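Local coordinates for protein alkyl hydroperoxide reductase/ Thiol specific antioxidant/ Mal allergen (Burkholderia ambifaria, PDB 5ENU) that probably reduces hydrogen peroxide and organic hydroperoxides through a reactive cysteine thiol, as in other peroxiredoxins of the thioredoxin fold, at residues A[37-42]-A[72-77]. Sequence-based numbering, arbitrary orientation. Where two conformers were deposited one is given.
Sequences RKLVLY and EIIGVS
The ring of Tyr42 lies across the backbone of Gly75, whose CA sits over one face in a CH-pi contact, 3.8 Å from the ring centroid, while Ile73 CG2 meets the ring at its edge. With CG between its own backbone N and carbonyl carbon (chi1 83°), the tyrosine swings over the neighbouring strand, and glycine suits the site because a CB would run into the ring. Phe59 of helix 50-68 also stacks on Tyr42. The side chains of Arg37 and Glu72 run side by side, guanidinium and carboxylate planes turned 54° apart; in the conformer given, Arg37 NH1 and Glu72 OE1 stand 4.1 Å apart, beyond a salt bridge, and a water accepts from the one and donates to the other. Arg37 NH2 bonds to Asp33 O, whereas Glu72 OE2 takes Tyr63 OH and, on its anti lone pair, the N-H of Ile73. Strands 38-43 and 71-77, joined through helix 50-68, form a parallel beta-alpha-beta unit in the central sheet of this thioredoxin-like fold. Five backbone hydrogen bonds zip them together, from Glu72 N to Lys38 O through Val76 N to Tyr42 O. Beta-branched Val40, Ile73, Ile74 and Val76 suit extended strands and, with Leu39 and Leu41, bring apolar carbon to both sheet faces: on that covered by helix 50-68, Ile73 CD1 lies against Val40 CB (3.5 Å in the conformer given), and on the opposite face Leu41 CD1 reaches Val76 CG2 at 3.5 Å, while Leu39 CD1 meets Ile74 CD1 at 3.7 Å.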
loop_
_atom_site.group_PDB
_atom_site.type_symbol
_atom_site.label_atom_id
_atom_site.label_comp_id
_atom_site.label_asym_id
_atom_site.label_seq_id
_atom_site.Cartn_x
_atom_site.Cartn_y
_atom_site.Cartn_z
ATOM N N ARG A 37 14.955 -5.477 1.252
ATOM C CA ARG A 37 14.592 -4.152 0.775
ATOM C C ARG A 37 13.561 -3.562 1.718
ATOM O O ARG A 37 12.786 -4.287 2.346
ATOM C CB ARG A 37 13.940 -4.208 -0.620
ATOM C CG ARG A 37 14.898 -4.484 -1.768
ATOM C CD ARG A 37 14.170 -4.530 -3.107
ATOM N NE ARG A 37 13.413 -5.763 -3.284
ATOM C CZ ARG A 37 12.570 -5.985 -4.288
ATOM N NH1 ARG A 37 12.373 -5.049 -5.206
ATOM N NH2 ARG A 37 11.921 -7.137 -4.375
ATOM N N LYS A 38 13.562 -2.241 1.826
ATOM C CA LYS A 38 12.446 -1.583 2.480
ATOM C C LYS A 38 11.232 -1.646 1.560
ATOM O O LYS A 38 11.358 -1.646 0.330
ATOM C CB LYS A 38 12.811 -0.124 2.751
ATOM C CG LYS A 38 14.122 0.052 3.575
ATOM C CD LYS A 38 14.685 1.466 3.421
ATOM C CE LYS A 38 16.074 1.597 4.006
ATOM N NZ LYS A 38 16.632 2.972 3.856
ATOM N N LEU A 39 10.052 -1.719 2.167
ATOM C CA LEU A 39 8.788 -1.771 1.435
ATOM C C LEU A 39 7.863 -0.675 1.945
ATOM O O LEU A 39 7.545 -0.631 3.140
ATOM C CB LEU A 39 8.113 -3.136 1.585
ATOM C CG LEU A 39 6.682 -3.207 1.036
ATOM C CD1 LEU A 39 6.675 -2.926 -0.468
ATOM C CD2 LEU A 39 6.052 -4.553 1.322
ATOM N N VAL A 40 7.451 0.208 1.042
ATOM C CA VAL A 40 6.356 1.134 1.281
ATOM C C VAL A 40 5.121 0.470 0.689
ATOM O O VAL A 40 5.008 0.342 -0.539
ATOM C CB VAL A 40 6.617 2.498 0.622
ATOM C CG1 VAL A 40 5.374 3.393 0.729
ATOM C CG2 VAL A 40 7.850 3.168 1.228
ATOM N N LEU A 41 4.213 0.016 1.547
ATOM C CA LEU A 41 2.974 -0.615 1.113
ATOM C C LEU A 41 1.878 0.413 1.361
ATOM O O LEU A 41 1.570 0.713 2.519
ATOM C CB LEU A 41 2.737 -1.881 1.928
ATOM C CG LEU A 41 1.604 -2.782 1.446
ATOM C CD1 LEU A 41 1.946 -3.359 0.065
ATOM C CD2 LEU A 41 1.323 -3.900 2.469
ATOM N N TYR A 42 1.334 0.997 0.299
ATOM C CA TYR A 42 0.364 2.079 0.455
ATOM C C TYR A 42 -1.010 1.615 -0.013
ATOM O O TYR A 42 -1.150 1.130 -1.146
ATOM C CB TYR A 42 0.808 3.409 -0.193
ATOM C CG TYR A 42 0.573 3.615 -1.682
ATOM C CD1 TYR A 42 1.541 3.263 -2.633
ATOM C CD2 TYR A 42 -0.595 4.233 -2.136
ATOM C CE1 TYR A 42 1.336 3.481 -3.992
ATOM C CE2 TYR A 42 -0.806 4.465 -3.501
ATOM C CZ TYR A 42 0.156 4.061 -4.421
ATOM O OH TYR A 42 -0.010 4.282 -5.777
ATOM N N GLU A 72 11.215 -0.300 -2.161
ATOM C CA GLU A 72 10.240 -0.534 -3.214
ATOM C C GLU A 72 8.901 0.055 -2.773
ATOM O O GLU A 72 8.624 0.171 -1.578
ATOM C CB GLU A 72 10.091 -2.044 -3.483
ATOM C CG GLU A 72 9.043 -2.456 -4.571
ATOM C CD GLU A 72 9.302 -1.889 -5.983
ATOM O OE1 GLU A 72 9.539 -2.698 -6.907
ATOM O OE2 GLU A 72 9.238 -0.652 -6.188
ATOM N N ILE A 73 8.086 0.450 -3.750
ATOM C CA ILE A 73 6.721 0.920 -3.538
ATOM C C ILE A 73 5.775 -0.140 -4.087
ATOM O O ILE A 73 6.003 -0.671 -5.181
ATOM C CB ILE A 73 6.480 2.255 -4.280
ATOM C CG1 ILE A 73 7.555 3.309 -3.949
ATOM C CG2 ILE A 73 5.086 2.791 -4.008
ATOM C CD1 ILE A 73 7.586 3.715 -2.494
ATOM N N ILE A 74 4.713 -0.441 -3.339
ATOM C CA ILE A 74 3.606 -1.251 -3.837
ATOM C C ILE A 74 2.301 -0.585 -3.398
ATOM O O ILE A 74 2.095 -0.351 -2.203
ATOM C CB ILE A 74 3.660 -2.716 -3.360
ATOM C CG1 ILE A 74 4.956 -3.407 -3.792
ATOM C CG2 ILE A 74 2.423 -3.495 -3.865
ATOM C CD1 ILE A 74 5.106 -4.822 -3.248
ATOM N N GLY A 75 1.421 -0.275 -4.366
ATOM C CA GLY A 75 0.091 0.225 -4.056
ATOM C C GLY A 75 -0.904 -0.918 -3.932
ATOM O O GLY A 75 -0.754 -1.954 -4.569
ATOM N N VAL A 76 -1.892 -0.758 -3.037
ATOM C CA VAL A 76 -2.914 -1.781 -2.795
ATOM C C VAL A 76 -4.289 -1.131 -2.826
ATOM O O VAL A 76 -4.534 -0.163 -2.098
ATOM C CB VAL A 76 -2.745 -2.475 -1.427
ATOM C CG1 VAL A 76 -3.715 -3.657 -1.332
ATOM C CG2 VAL A 76 -1.298 -2.918 -1.212
ATOM N N SER A 77 -5.196 -1.682 -3.634
ATOM C CA SER A 77 -6.621 -1.427 -3.481
ATOM C C SER A 77 -7.351 -2.727 -3.774
ATOM O O SER A 77 -6.738 -3.723 -4.182
ATOM C CB SER A 77 -7.136 -0.304 -4.388
ATOM O OG SER A 77 -7.355 -0.789 -5.708
HETATM O O HOH W 1 9.717 -5.313 -6.895
#